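Local atomic coordinates of activated BY transcription factor SSRB (Salmonella enterica, PDB entry 2WNW), a protein that belongs to glycosyl hydrolase family 30 and combines a TIM-barrel domain with a beta-sandwich domain. Residues A[52-57]-A[95-100]; A[60-65]-A[354-359]; A[347-352]-A[362-367]. All blocks are in the same frame, centred on the assembly; numbering follows the deposited sequence.

Contact 1: A[52-57]-A[95-100]; sequences FTEGAG and FSLGNY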
ATOM      1  N   PHE A  52       1.063  -8.282 -29.457  1.00 16.48           N
ATOM      2  CA  PHE A  52       1.230  -8.880 -30.769  1.00 18.95           C
ATOM      3  C   PHE A  52       2.634  -8.474 -31.215  1.00 19.61           C
ATOM      4  O   PHE A  52       2.933  -7.283 -31.301  1.00 20.75           O
ATOM      5  CB  PHE A  52       0.234  -8.299 -31.783  1.00 18.74           C
ATOM      6  CG  PHE A  52      -1.212  -8.497 -31.423  1.00 19.42           C
ATOM      7  CD1 PHE A  52      -2.016  -7.406 -31.104  1.00 18.30           C
ATOM      8  CD2 PHE A  52      -1.785  -9.762 -31.452  1.00 20.51           C
ATOM      9  CE1 PHE A  52      -3.371  -7.571 -30.822  1.00 19.34           C
ATOM     10  CE2 PHE A  52      -3.141  -9.940 -31.171  1.00 20.30           C
ATOM     11  CZ  PHE A  52      -3.933  -8.842 -30.857  1.00 21.32           C
ATOM     12  N   THR A  53       3.494  -9.450 -31.476  1.00 19.86           N
ATOM     13  CA  THR A  53       4.848  -9.173 -31.952  1.00 18.24           C
ATOM     14  C   THR A  53       5.060 -10.032 -33.190  1.00 17.90           C
ATOM     15  O   THR A  53       4.292 -10.961 -33.434  1.00 17.49           O
ATOM     16  CB  THR A  53       5.919  -9.565 -30.914  1.00 18.16           C
ATOM     17  OG1 THR A  53       5.773 -10.951 -30.579  1.00 18.09           O
ATOM     18  CG2 THR A  53       5.785  -8.717 -29.655  1.00 17.33           C
ATOM     19  N   GLU A  54       6.087  -9.727 -33.975  1.00 19.55           N
ATOM     20  CA  GLU A  54       6.355 -10.531 -35.157  1.00 19.52           C
ATOM     21  C   GLU A  54       6.570 -11.975 -34.709  1.00 19.00           C
ATOM     22  O   GLU A  54       6.141 -12.912 -35.380  1.00 19.00           O
ATOM     23  CB  GLU A  54       7.594 -10.027 -35.903  1.00 19.06           C
ATOM     24  CG  GLU A  54       8.132 -11.045 -36.910  1.00 21.30           C
ATOM     25  CD  GLU A  54       9.045 -10.435 -37.952  1.00 21.82           C
ATOM     26  OE1 GLU A  54       8.530  -9.955 -38.985  1.00 24.03           O
ATOM     27  OE2 GLU A  54      10.274 -10.433 -37.737  1.00 21.29           O
ATOM     28  N   GLY A  55       7.223 -12.145 -33.563  1.00 19.31           N
ATOM     29  CA  GLY A  55       7.464 -13.481 -33.044  1.00 20.15           C
ATOM     30  C   GLY A  55       6.161 -14.223 -32.806  1.00 19.65           C
ATOM     31  O   GLY A  55       5.988 -15.358 -33.254  1.00 19.65           O
ATOM     32  N   ALA A  56       5.241 -13.587 -32.088  1.00 19.03           N
ATOM     33  CA  ALA A  56       3.949 -14.201 -31.807  1.00 18.87           C
ATOM     34  C   ALA A  56       3.201 -14.467 -33.114  1.00 19.23           C
ATOM     35  O   ALA A  56       2.544 -15.495 -33.261  1.00 18.77           O
ATOM     36  CB  ALA A  56       3.117 -13.290 -30.899  1.00 18.93           C
ATOM     37  N   GLY A  57       3.315 -13.533 -34.057  1.00 18.81           N
ATOM     38  CA  GLY A  57       2.646 -13.674 -35.339  1.00 18.37           C
ATOM     39  C   GLY A  57       3.154 -14.852 -36.148  1.00 19.78           C
ATOM     40  O   GLY A  57       2.370 -15.604 -36.726  1.00 20.48           O
ATOM     41  N   PHE A  95      11.599  -9.446 -30.161  1.00 17.30           N
ATOM     42  CA  PHE A  95      10.822 -10.611 -30.545  1.00 17.10           C
ATOM     43  C   PHE A  95      10.402 -10.519 -32.008  1.00 18.77           C
ATOM     44  O   PHE A  95       9.221 -10.374 -32.343  1.00 17.48           O
ATOM     45  CB  PHE A  95       9.613 -10.790 -29.622  1.00 16.86           C
ATOM     46  CG  PHE A  95       9.953 -11.489 -28.338  1.00 16.15           C
ATOM     47  CD1 PHE A  95      10.352 -10.769 -27.212  1.00 15.97           C
ATOM     48  CD2 PHE A  95       9.956 -12.879 -28.283  1.00 15.75           C
ATOM     49  CE1 PHE A  95      10.755 -11.428 -26.047  1.00 16.28           C
ATOM     50  CE2 PHE A  95      10.355 -13.546 -27.130  1.00 16.23           C
ATOM     51  CZ  PHE A  95      10.757 -12.819 -26.007  1.00 17.59           C
ATOM     52  N   SER A  96      11.410 -10.598 -32.871  1.00 17.15           N
ATOM     53  CA  SER A  96      11.232 -10.547 -34.317  1.00 18.57           C
ATOM     54  C   SER A  96      12.263 -11.500 -34.903  1.00 19.87           C
ATOM     55  O   SER A  96      13.196 -11.910 -34.211  1.00 19.95           O
ATOM     56  CB  SER A  96      11.494  -9.134 -34.845  1.00 16.85           C
ATOM     57  OG  SER A  96      10.627  -8.185 -34.248  1.00 17.78           O
ATOM     58  N   LEU A  97      12.093 -11.857 -36.170  1.00 20.75           N
ATOM     59  CA  LEU A  97      13.032 -12.756 -36.827  1.00 20.96           C
ATOM     60  C   LEU A  97      14.345 -12.009 -37.042  1.00 21.17           C
ATOM     61  O   LEU A  97      15.390 -12.612 -37.279  1.00 21.59           O
ATOM     62  CB  LEU A  97      12.459 -13.228 -38.164  1.00 20.96           C
ATOM     63  CG  LEU A  97      11.147 -14.016 -38.083  1.00 21.91           C
ATOM     64  CD1 LEU A  97      10.668 -14.370 -39.484  1.00 22.92           C
ATOM     65  CD2 LEU A  97      11.355 -15.280 -37.255  1.00 23.48           C
ATOM     66  N   GLY A  98      14.273 -10.684 -36.947  1.00 20.76           N
ATOM     67  CA  GLY A  98      15.441  -9.841 -37.125  1.00 20.63           C
ATOM     68  C   GLY A  98      14.997  -8.392 -37.204  1.00 20.33           C
ATOM     69  O   GLY A  98      13.801  -8.112 -37.134  1.00 20.72           O
ATOM     70  N   ASN A  99      15.943  -7.469 -37.345  1.00 20.72           N
ATOM     71  CA  ASN A  99      15.604  -6.048 -37.434  1.00 20.62           C
ATOM     72  C   ASN A  99      14.882  -5.759 -38.743  1.00 20.40           C
ATOM     73  O   ASN A  99      15.169  -6.377 -39.765  1.00 20.42           O
ATOM     74  CB  ASN A  99      16.865  -5.180 -37.398  1.00 20.95           C
ATOM     75  CG  ASN A  99      17.625  -5.286 -36.089  1.00 22.42           C
ATOM     76  OD1 ASN A  99      17.168  -4.810 -35.044  1.00 22.00           O
ATOM     77  ND2 ASN A  99      18.796  -5.903 -36.142  1.00 20.09           N
ATOM     78  N   TYR A 100      13.942  -4.819 -38.707  1.00 19.38           N
ATOM     79  CA  TYR A 100      13.223  -4.405 -39.909  1.00 19.50           C
ATOM     80  C   TYR A 100      12.606  -3.031 -39.689  1.00 20.11           C
ATOM     81  O   TYR A 100      12.177  -2.702 -38.581  1.00 17.56           O
ATOM     82  CB  TYR A 100      12.152  -5.436 -40.322  1.00 20.76           C
ATOM     83  CG  TYR A 100      10.968  -5.605 -39.389  1.00 21.38           C
ATOM     84  CD1 TYR A 100       9.912  -4.691 -39.388  1.00 22.16           C
ATOM     85  CD2 TYR A 100      10.903  -6.686 -38.513  1.00 21.85           C
ATOM     86  CE1 TYR A 100       8.819  -4.851 -38.533  1.00 21.90           C
ATOM     87  CE2 TYR A 100       9.818  -6.855 -37.654  1.00 22.79           C
ATOM     88  CZ  TYR A 100       8.782  -5.934 -37.665  1.00 24.29           C
ATOM     89  OH  TYR A 100       7.729  -6.090 -36.788  1.00 25.00           O
TER
HETATM   90  O   HOH W   1       8.138  -7.414 -33.846  1.00 18.70           O
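Glu54 holds CG opposite its backbone nitrogen (chi1 164°) and runs on extended, which carries the carboxylate to the backbone of the loop at Leu97. There OE2 of Glu54 accepts the N-H of Leu97 at 2.8 Å, a fairly straight bond (161° at the hydrogen) on the lone pair facing away from OE1. Arg118 adds a salt bridge to OE2 and His122 a hydrogen bond to OE1, so the group has little freedom to rotate. The Tyr100 ring passes obliquely, its CE2 3.6 Å from OE2 of Glu54. The other direct bond belongs to the helix start: Gly55 N donates to Phe95 O at 2.9 Å. Next to it, Glu54 N gives its proton to a water that donates in turn to Ser96 OG, which also bonds to Cys93 O. Thr53, the N-cap, takes the N-H of Ala56 on OG1 at 3.1 Å and has Asn332 as a further partner. The N-H groups at the start of helix 54-61 are thus taken up by its own threonine, a water and the loop. That helix follows barrel strand 48-51 and the loop follows its neighbour 85-90; helix 117-122 packs against Leu97 and Tyr100, while Phe95 touches strand 332-336.

Contact 2: A[60-65]-A[354-359]; sequences FNSMSE and YDAQND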
ATOM      1  N   PHE A  60       1.937 -17.940 -34.573  1.00 19.99           N
ATOM      2  CA  PHE A  60       0.512 -18.072 -34.859  1.00 21.06           C
ATOM      3  C   PHE A  60       0.303 -18.608 -36.278  1.00 21.61           C
ATOM      4  O   PHE A  60      -0.509 -19.506 -36.501  1.00 22.31           O
ATOM      5  CB  PHE A  60      -0.184 -16.716 -34.741  1.00 21.62           C
ATOM      6  CG  PHE A  60      -1.609 -16.724 -35.226  1.00 21.15           C
ATOM      7  CD1 PHE A  60      -2.609 -17.337 -34.479  1.00 22.01           C
ATOM      8  CD2 PHE A  60      -1.950 -16.125 -36.435  1.00 21.84           C
ATOM      9  CE1 PHE A  60      -3.928 -17.353 -34.926  1.00 23.02           C
ATOM     10  CE2 PHE A  60      -3.270 -16.135 -36.895  1.00 22.72           C
ATOM     11  CZ  PHE A  60      -4.260 -16.750 -36.138  1.00 23.21           C
ATOM     12  N   ASN A  61       1.030 -18.040 -37.234  1.00 21.73           N
ATOM     13  CA  ASN A  61       0.911 -18.461 -38.625  1.00 22.50           C
ATOM     14  C   ASN A  61       1.284 -19.935 -38.817  1.00 23.30           C
ATOM     15  O   ASN A  61       0.811 -20.576 -39.753  1.00 23.87           O
ATOM     16  CB  ASN A  61       1.798 -17.596 -39.529  1.00 21.67           C
ATOM     17  CG  ASN A  61       1.299 -16.164 -39.662  1.00 22.31           C
ATOM     18  OD1 ASN A  61       0.158 -15.848 -39.320  1.00 23.32           O
ATOM     19  ND2 ASN A  61       2.154 -15.291 -40.186  1.00 22.14           N
ATOM     20  N   SER A  62       2.122 -20.470 -37.932  1.00 22.03           N
ATOM     21  CA  SER A  62       2.553 -21.862 -38.043  1.00 23.11           C
ATOM     22  C   SER A  62       1.557 -22.858 -37.458  1.00 23.66           C
ATOM     23  O   SER A  62       1.753 -24.069 -37.571  1.00 25.44           O
ATOM     24  CB  SER A  62       3.910 -22.050 -37.359  1.00 22.94           C
ATOM     25  OG  SER A  62       3.773 -22.061 -35.948  1.00 24.01           O
ATOM     26  N   MET A  63       0.493 -22.360 -36.835  1.00 24.11           N
ATOM     27  CA  MET A  63      -0.516 -23.234 -36.235  1.00 24.91           C
ATOM     28  C   MET A  63      -1.475 -23.784 -37.282  1.00 26.65           C
ATOM     29  O   MET A  63      -1.724 -23.145 -38.309  1.00 24.97           O
ATOM     30  CB  MET A  63      -1.352 -22.477 -35.200  1.00 25.38           C
ATOM     31  CG  MET A  63      -0.579 -21.796 -34.090  1.00 24.69           C
ATOM     32  SD  MET A  63      -1.713 -20.842 -33.061  1.00 24.80           S
ATOM     33  CE  MET A  63      -1.016 -21.156 -31.442  1.00 24.81           C
ATOM     34  N   SER A  64      -2.018 -24.967 -37.011  1.00 27.11           N
ATOM     35  CA  SER A  64      -2.986 -25.572 -37.914  1.00 27.63           C
ATOM     36  C   SER A  64      -4.206 -24.666 -37.821  1.00 28.72           C
ATOM     37  O   SER A  64      -4.326 -23.883 -36.879  1.00 28.61           O
ATOM     38  CB  SER A  64      -3.353 -26.979 -37.444  1.00 27.81           C
ATOM     39  OG  SER A  64      -4.046 -26.938 -36.209  1.00 26.76           O
ATOM     40  N   GLU A  65      -5.117 -24.762 -38.782  1.00 28.75           N
ATOM     41  CA  GLU A  65      -6.294 -23.909 -38.742  1.00 30.52           C
ATOM     42  C   GLU A  65      -7.136 -24.203 -37.505  1.00 30.11           C
ATOM     43  O   GLU A  65      -7.771 -23.304 -36.945  1.00 29.48           O
ATOM     44  CB  GLU A  65      -7.130 -24.087 -40.011  1.00 32.66           C
ATOM     45  CG  GLU A  65      -7.656 -22.767 -40.553  1.00 36.74           C
ATOM     46  CD  GLU A  65      -6.539 -21.791 -40.905  1.00 37.85           C
ATOM     47  OE1 GLU A  65      -6.840 -20.609 -41.165  1.00 39.88           O
ATOM     48  OE2 GLU A  65      -5.359 -22.203 -40.931  1.00 39.81           O
ATOM     49  N   TYR A 354       3.331 -22.599 -28.131  1.00 22.51           N
ATOM     50  CA  TYR A 354       2.928 -23.566 -29.137  1.00 24.75           C
ATOM     51  C   TYR A 354       4.060 -24.386 -29.745  1.00 25.78           C
ATOM     52  O   TYR A 354       5.112 -23.858 -30.108  1.00 25.34           O
ATOM     53  CB  TYR A 354       2.155 -22.831 -30.239  1.00 24.29           C
ATOM     54  CG  TYR A 354       1.773 -23.691 -31.418  1.00 24.10           C
ATOM     55  CD1 TYR A 354       2.464 -23.597 -32.623  1.00 23.56           C
ATOM     56  CD2 TYR A 354       0.714 -24.596 -31.331  1.00 24.30           C
ATOM     57  CE1 TYR A 354       2.111 -24.378 -33.718  1.00 25.24           C
ATOM     58  CE2 TYR A 354       0.352 -25.385 -32.423  1.00 24.42           C
ATOM     59  CZ  TYR A 354       1.054 -25.269 -33.609  1.00 24.45           C
ATOM     60  OH  TYR A 354       0.701 -26.039 -34.692  1.00 26.22           O
ATOM     61  N   ASP A 355       3.820 -25.688 -29.844  1.00 27.47           N
ATOM     62  CA  ASP A 355       4.773 -26.631 -30.414  1.00 30.11           C
ATOM     63  C   ASP A 355       4.257 -27.025 -31.796  1.00 30.91           C
ATOM     64  O   ASP A 355       3.309 -27.803 -31.923  1.00 30.36           O
ATOM     65  CB  ASP A 355       4.890 -27.849 -29.495  1.00 31.93           C
ATOM     66  CG  ASP A 355       5.506 -29.052 -30.179  1.00 36.05           C
ATOM     67  OD1 ASP A 355       6.395 -28.879 -31.042  1.00 36.61           O
ATOM     68  OD2 ASP A 355       5.101 -30.181 -29.833  1.00 38.50           O
ATOM     69  N   ALA A 356       4.888 -26.471 -32.828  1.00 31.16           N
ATOM     70  CA  ALA A 356       4.486 -26.717 -34.208  1.00 34.01           C
ATOM     71  C   ALA A 356       4.612 -28.167 -34.663  1.00 35.27           C
ATOM     72  O   ALA A 356       3.741 -28.672 -35.372  1.00 35.37           O
ATOM     73  CB  ALA A 356       5.277 -25.807 -35.148  1.00 33.32           C
ATOM     74  N   GLN A 357       5.689 -28.833 -34.262  1.00 36.87           N
ATOM     75  CA  GLN A 357       5.904 -30.223 -34.654  1.00 38.98           C
ATOM     76  C   GLN A 357       4.729 -31.131 -34.313  1.00 38.45           C
ATOM     77  O   GLN A 357       4.273 -31.904 -35.153  1.00 38.65           O
ATOM     78  CB  GLN A 357       7.167 -30.779 -33.996  1.00 42.13           C
ATOM     79  CG  GLN A 357       8.460 -30.165 -34.495  1.00 45.73           C
ATOM     80  CD  GLN A 357       9.679 -30.921 -34.002  1.00 48.80           C
ATOM     81  OE1 GLN A 357      10.818 -30.537 -34.278  1.00 50.77           O
ATOM     82  NE2 GLN A 357       9.447 -32.009 -33.269  1.00 48.75           N
ATOM     83  N   ASN A 358       4.243 -31.036 -33.080  1.00 37.32           N
ATOM     84  CA  ASN A 358       3.128 -31.867 -32.643  1.00 36.77           C
ATOM     85  C   ASN A 358       1.809 -31.113 -32.653  1.00 36.10           C
ATOM     86  O   ASN A 358       0.763 -31.667 -32.307  1.00 35.36           O
ATOM     87  CB  ASN A 358       3.404 -32.405 -31.240  1.00 38.78           C
ATOM     88  CG  ASN A 358       4.734 -33.122 -31.150  1.00 40.34           C
ATOM     89  OD1 ASN A 358       5.021 -34.017 -31.943  1.00 41.66           O
ATOM     90  ND2 ASN A 358       5.554 -32.734 -30.179  1.00 41.38           N
ATOM     91  N   ASP A 359       1.863 -29.847 -33.058  1.00 34.53           N
ATOM     92  CA  ASP A 359       0.676 -29.002 -33.116  1.00 33.54           C
ATOM     93  C   ASP A 359      -0.036 -29.015 -31.769  1.00 32.55           C
ATOM     94  O   ASP A 359      -1.245 -29.231 -31.691  1.00 32.37           O
ATOM     95  CB  ASP A 359      -0.259 -29.488 -34.231  1.00 34.34           C
ATOM     96  CG  ASP A 359      -1.469 -28.587 -34.419  1.00 36.03           C
ATOM     97  OD1 ASP A 359      -1.324 -27.350 -34.298  1.00 34.96           O
ATOM     98  OD2 ASP A 359      -2.564 -29.118 -34.703  1.00 35.39           O
TER
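Met63 and Ala356 bring the backbones closest, 6.4 Å between their CA atoms, where the link from helix 54-61 to helix 65-76 passes the turn of the beta hairpin formed by strands 352-355 and 360-363. The central feature is a Met-aromatic contact on Tyr354. Met63 CG sits almost exactly over the middle of the ring, 3.7 Å from the centroid of Tyr354 and 9° off the normal, a clear CH-pi approach. SD stands higher above the same ring, and a bend about the CG-SD bond (chi3 141°) folds the methyl back down, leaving Met63 CE 3.8 Å from Tyr354 CG. The thioether therefore lies along the ring, running the opposite way to the tyrosine side chain. Ser62 meets that ring at its edge instead: its OG, bonded to Val59 O, is near the ring plane and 3.6 Å from Tyr354 CE1. Leu334 and Leu361, from the strands on either side of 352-355 in its small sheet, also touch both Met63 and Tyr354 and close the apolar patch. Polar groups gather at the phenol end. Ser64 is the N-cap of helix 65-76, so the carboxylate of Asp359 lies by a helix start, which would tend to stabilise negative charge there. Thr67 of this helix hydrogen-bonds to both Ser64 OG and Asp359 OD1. Ser64 OG is 3.0 Å from Asp359 OD2, and Tyr354 OH bonds in the plane of its ring to OD1 of the same aspartate, at a modelled 2.4 Å that is doubtfully short.

Contact 3: A[347-352]-A[362-367]; sequences LCEAPI and RRNHSW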
ATOM      1  N   LEU A 347      15.116 -15.200 -24.970  1.00 20.76           N
ATOM      2  CA  LEU A 347      13.949 -16.072 -24.833  1.00 19.47           C
ATOM      3  C   LEU A 347      13.183 -15.819 -23.536  1.00 19.78           C
ATOM      4  O   LEU A 347      13.782 -15.638 -22.476  1.00 19.06           O
ATOM      5  CB  LEU A 347      14.393 -17.538 -24.896  1.00 21.09           C
ATOM      6  CG  LEU A 347      15.230 -17.928 -26.123  1.00 20.82           C
ATOM      7  CD1 LEU A 347      15.689 -19.375 -25.998  1.00 22.50           C
ATOM      8  CD2 LEU A 347      14.411 -17.732 -27.391  1.00 22.07           C
ATOM      9  N   CYS A 348      11.855 -15.819 -23.628  1.00 17.55           N
ATOM     10  CA  CYS A 348      10.994 -15.578 -22.471  1.00 18.11           C
ATOM     11  C   CYS A 348       9.769 -16.477 -22.520  1.00 17.56           C
ATOM     12  O   CYS A 348       9.433 -17.032 -23.562  1.00 16.78           O
ATOM     13  CB  CYS A 348      10.501 -14.125 -22.451  1.00 18.25           C
ATOM     14  SG  CYS A 348      11.766 -12.835 -22.369  1.00 21.68           S
ATOM     15  N   GLU A 349       9.094 -16.617 -21.387  1.00 17.52           N
ATOM     16  CA  GLU A 349       7.875 -17.414 -21.358  1.00 18.52           C
ATOM     17  C   GLU A 349       6.723 -16.508 -21.804  1.00 17.13           C
ATOM     18  O   GLU A 349       6.822 -15.283 -21.717  1.00 17.60           O
ATOM     19  CB  GLU A 349       7.606 -17.922 -19.938  1.00 18.65           C
ATOM     20  CG  GLU A 349       6.483 -18.939 -19.842  1.00 20.23           C
ATOM     21  CD  GLU A 349       6.161 -19.317 -18.408  1.00 21.56           C
ATOM     22  OE1 GLU A 349       5.479 -18.530 -17.718  1.00 22.73           O
ATOM     23  OE2 GLU A 349       6.603 -20.402 -17.969  1.00 24.16           O
ATOM     24  N   ALA A 350       5.653 -17.114 -22.309  1.00 17.96           N
ATOM     25  CA  ALA A 350       4.449 -16.388 -22.713  1.00 16.73           C
ATOM     26  C   ALA A 350       3.329 -17.229 -22.106  1.00 17.32           C
ATOM     27  O   ALA A 350       3.475 -18.448 -21.972  1.00 18.42           O
ATOM     28  CB  ALA A 350       4.322 -16.334 -24.240  1.00 18.26           C
ATOM     29  N   PRO A 351       2.207 -16.602 -21.716  1.00 16.32           N
ATOM     30  CA  PRO A 351       1.111 -17.373 -21.117  1.00 17.14           C
ATOM     31  C   PRO A 351       0.683 -18.583 -21.936  1.00 18.86           C
ATOM     32  O   PRO A 351       0.222 -19.581 -21.384  1.00 19.72           O
ATOM     33  CB  PRO A 351       0.005 -16.332 -20.955  1.00 15.29           C
ATOM     34  CG  PRO A 351       0.797 -15.080 -20.662  1.00 15.74           C
ATOM     35  CD  PRO A 351       1.903 -15.160 -21.704  1.00 14.92           C
ATOM     36  N   ILE A 352       0.821 -18.483 -23.254  1.00 19.31           N
ATOM     37  CA  ILE A 352       0.491 -19.600 -24.125  1.00 20.61           C
ATOM     38  C   ILE A 352       1.680 -19.841 -25.037  1.00 20.20           C
ATOM     39  O   ILE A 352       2.243 -18.905 -25.607  1.00 18.72           O
ATOM     40  CB  ILE A 352      -0.769 -19.332 -24.988  1.00 19.78           C
ATOM     41  CG1 ILE A 352      -2.002 -19.236 -24.091  1.00 20.66           C
ATOM     42  CG2 ILE A 352      -0.959 -20.465 -26.002  1.00 21.19           C
ATOM     43  CD1 ILE A 352      -3.311 -19.102 -24.850  1.00 21.30           C
ATOM     44  N   ARG A 362      -0.059 -24.994 -25.346  1.00 26.73           N
ATOM     45  CA  ARG A 362       0.158 -25.132 -23.906  1.00 27.43           C
ATOM     46  C   ARG A 362      -0.127 -23.842 -23.134  1.00 25.77           C
ATOM     47  O   ARG A 362       0.356 -22.770 -23.503  1.00 24.40           O
ATOM     48  CB  ARG A 362       1.605 -25.565 -23.657  1.00 29.54           C
ATOM     49  CG  ARG A 362       2.083 -25.450 -22.223  1.00 35.94           C
ATOM     50  CD  ARG A 362       3.533 -24.980 -22.193  1.00 39.46           C
ATOM     51  NE  ARG A 362       4.386 -25.782 -23.066  1.00 43.27           N
ATOM     52  CZ  ARG A 362       5.615 -25.435 -23.439  1.00 44.57           C
ATOM     53  NH1 ARG A 362       6.142 -24.294 -23.017  1.00 45.90           N
ATOM     54  NH2 ARG A 362       6.320 -26.231 -24.232  1.00 46.75           N
ATOM     55  N   ARG A 363      -0.908 -23.955 -22.063  1.00 22.41           N
ATOM     56  CA  ARG A 363      -1.239 -22.803 -21.229  1.00 21.53           C
ATOM     57  C   ARG A 363      -0.472 -22.858 -19.913  1.00 21.33           C
ATOM     58  O   ARG A 363      -0.649 -23.787 -19.119  1.00 21.49           O
ATOM     59  CB  ARG A 363      -2.742 -22.765 -20.939  1.00 23.31           C
ATOM     60  CG  ARG A 363      -3.583 -22.227 -22.083  1.00 25.13           C
ATOM     61  CD  ARG A 363      -5.059 -22.331 -21.769  1.00 26.09           C
ATOM     62  NE  ARG A 363      -5.498 -23.722 -21.738  1.00 27.09           N
ATOM     63  CZ  ARG A 363      -6.713 -24.111 -21.366  1.00 29.22           C
ATOM     64  NH1 ARG A 363      -7.613 -23.212 -20.991  1.00 27.85           N
ATOM     65  NH2 ARG A 363      -7.027 -25.401 -21.370  1.00 29.26           N
ATOM     66  N   ASN A 364       0.380 -21.864 -19.685  1.00 18.54           N
ATOM     67  CA  ASN A 364       1.169 -21.803 -18.461  1.00 17.26           C
ATOM     68  C   ASN A 364       0.354 -21.229 -17.306  1.00 15.94           C
ATOM     69  O   ASN A 364      -0.733 -20.693 -17.515  1.00 15.73           O
ATOM     70  CB  ASN A 364       2.428 -20.966 -18.699  1.00 17.86           C
ATOM     71  CG  ASN A 364       3.399 -21.644 -19.646  1.00 20.14           C
ATOM     72  OD1 ASN A 364       3.800 -22.785 -19.418  1.00 18.71           O
ATOM     73  ND2 ASN A 364       3.778 -20.950 -20.718  1.00 18.76           N
ATOM     74  N   HIS A 365       0.878 -21.344 -16.087  1.00 15.67           N
ATOM     75  CA  HIS A 365       0.177 -20.833 -14.911  1.00 15.04           C
ATOM     76  C   HIS A 365      -0.226 -19.368 -15.076  1.00 15.64           C
ATOM     77  O   HIS A 365      -1.311 -18.963 -14.655  1.00 15.20           O
ATOM     78  CB  HIS A 365       1.052 -20.977 -13.656  1.00 15.23           C
ATOM     79  CG  HIS A 365       1.050 -22.355 -13.061  1.00 17.25           C
ATOM     80  ND1 HIS A 365       0.980 -23.500 -13.826  1.00 17.04           N
ATOM     81  CD2 HIS A 365       1.150 -22.769 -11.775  1.00 18.50           C
ATOM     82  CE1 HIS A 365       1.040 -24.559 -13.037  1.00 17.88           C
ATOM     83  NE2 HIS A 365       1.143 -24.144 -11.789  1.00 17.28           N
ATOM     84  N   SER A 366       0.651 -18.575 -15.681  1.00 14.01           N
ATOM     85  CA  SER A 366       0.381 -17.154 -15.880  1.00 15.56           C
ATOM     86  C   SER A 366      -0.923 -16.894 -16.634  1.00 14.29           C
ATOM     87  O   SER A 366      -1.615 -15.920 -16.354  1.00 16.12           O
ATOM     88  CB  SER A 366       1.549 -16.496 -16.616  1.00 15.88           C
ATOM     89  OG  SER A 366       1.758 -17.109 -17.875  1.00 14.44           O
ATOM     90  N   TRP A 367      -1.266 -17.763 -17.579  1.00 15.68           N
ATOM     91  CA  TRP A 367      -2.502 -17.583 -18.338  1.00 16.11           C
ATOM     92  C   TRP A 367      -3.698 -17.606 -17.383  1.00 16.86           C
ATOM     93  O   TRP A 367      -4.596 -16.775 -17.490  1.00 15.79           O
ATOM     94  CB  TRP A 367      -2.663 -18.689 -19.390  1.00 16.70           C
ATOM     95  CG  TRP A 367      -3.808 -18.450 -20.344  1.00 17.98           C
ATOM     96  CD1 TRP A 367      -3.796 -17.658 -21.458  1.00 19.01           C
ATOM     97  CD2 TRP A 367      -5.135 -18.989 -20.250  1.00 18.68           C
ATOM     98  NE1 TRP A 367      -5.035 -17.669 -22.066  1.00 19.26           N
ATOM     99  CE2 TRP A 367      -5.875 -18.477 -21.343  1.00 19.86           C
ATOM    100  CE3 TRP A 367      -5.773 -19.853 -19.347  1.00 20.15           C
ATOM    101  CZ2 TRP A 367      -7.223 -18.801 -21.557  1.00 19.52           C
ATOM    102  CZ3 TRP A 367      -7.112 -20.176 -19.559  1.00 20.66           C
ATOM    103  CH2 TRP A 367      -7.821 -19.649 -20.657  1.00 20.76           C
TER
HETATM  104  O   HOH W   2       3.473 -19.304 -15.887  1.00 16.61           O
HETATM  105  O   HOH W   3       4.058 -16.507 -18.942  1.00 19.50           O
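Pro351 and Asn364 bind backbone to backbone in the tightly packed half of this contact: Asn364 N donates to Pro351 O at 2.9 Å, 163° at the hydrogen. The asparagine side chain adds a second bond, ND2 to Ala350 O at 2.8 Å, with the acceptor lying in the amide plane. ND2 is also bonded to Gln353 OE1, so two partners fix how the amide is turned. One residue along, Ile352 and Arg363 form an antiparallel, non-hydrogen-bonded pair, and a short CA-H...O contact joins Ile352 CA to Arg362 O at 3.2 Å. The isoleucine lies alongside Trp367, its CG1 3.6 Å from CD1 of the indole, while Pro351 CB comes to the edge of that ring. Pro351 also presses its CA to 3.3 Å from Ser366 OG.

Around Glu349 the fit is looser and partly mediated by water, although the residue is buried. Its carboxylate stacks on the Asn364 amide, the planes 14° apart and Glu349 CD 3.8 Å from Asn364 CG. Two waters donate to Glu349 OE1; one accepts from Ser366 N, and the other hydrogen-bonds to Ser366 OG 2.6 Å away. The start of helix 365-374 is thereby joined to the glutamate through solvent. Arg363 marks the truly open side: its CG rests on Ile352, CD crosses one face of Trp367 toward the rim, and a bend at chi3 (-69°) leads the guanidinium away from segment 347-352.

Helix 65-76 covers the apolar part, with Phe71 and Tyr75 on Ile352 and Tyr75 also on Pro351. Helix 305-322 packs on Asn364 and Ser366, and strand 360-363 pairs with 352-355 just before the chain enters helix 365-374.

All three contacts lie within the TIM-barrel domain, their centres about 15 to 17 Å apart. Contacts 1 and 2 share helix 54-61, one at its start and the other just past its end. Contacts 2 and 3 meet in the small sheet of strands 332-336, 352-355 and 360-363, at the hairpin's turn and base respectively. Along the chain, contact 2 interlocks with each of the others, whereas contact 1 closes before contact 3 opens. Contact 1 joins the chain after barrel strands 48-51 and 85-90, contact 3 holds the base of the hairpin that follows the eighth strand, and contact 2 links the two regions, as does a direct touch of Phe95 CZ on Cys348 SG at 3.8 Å.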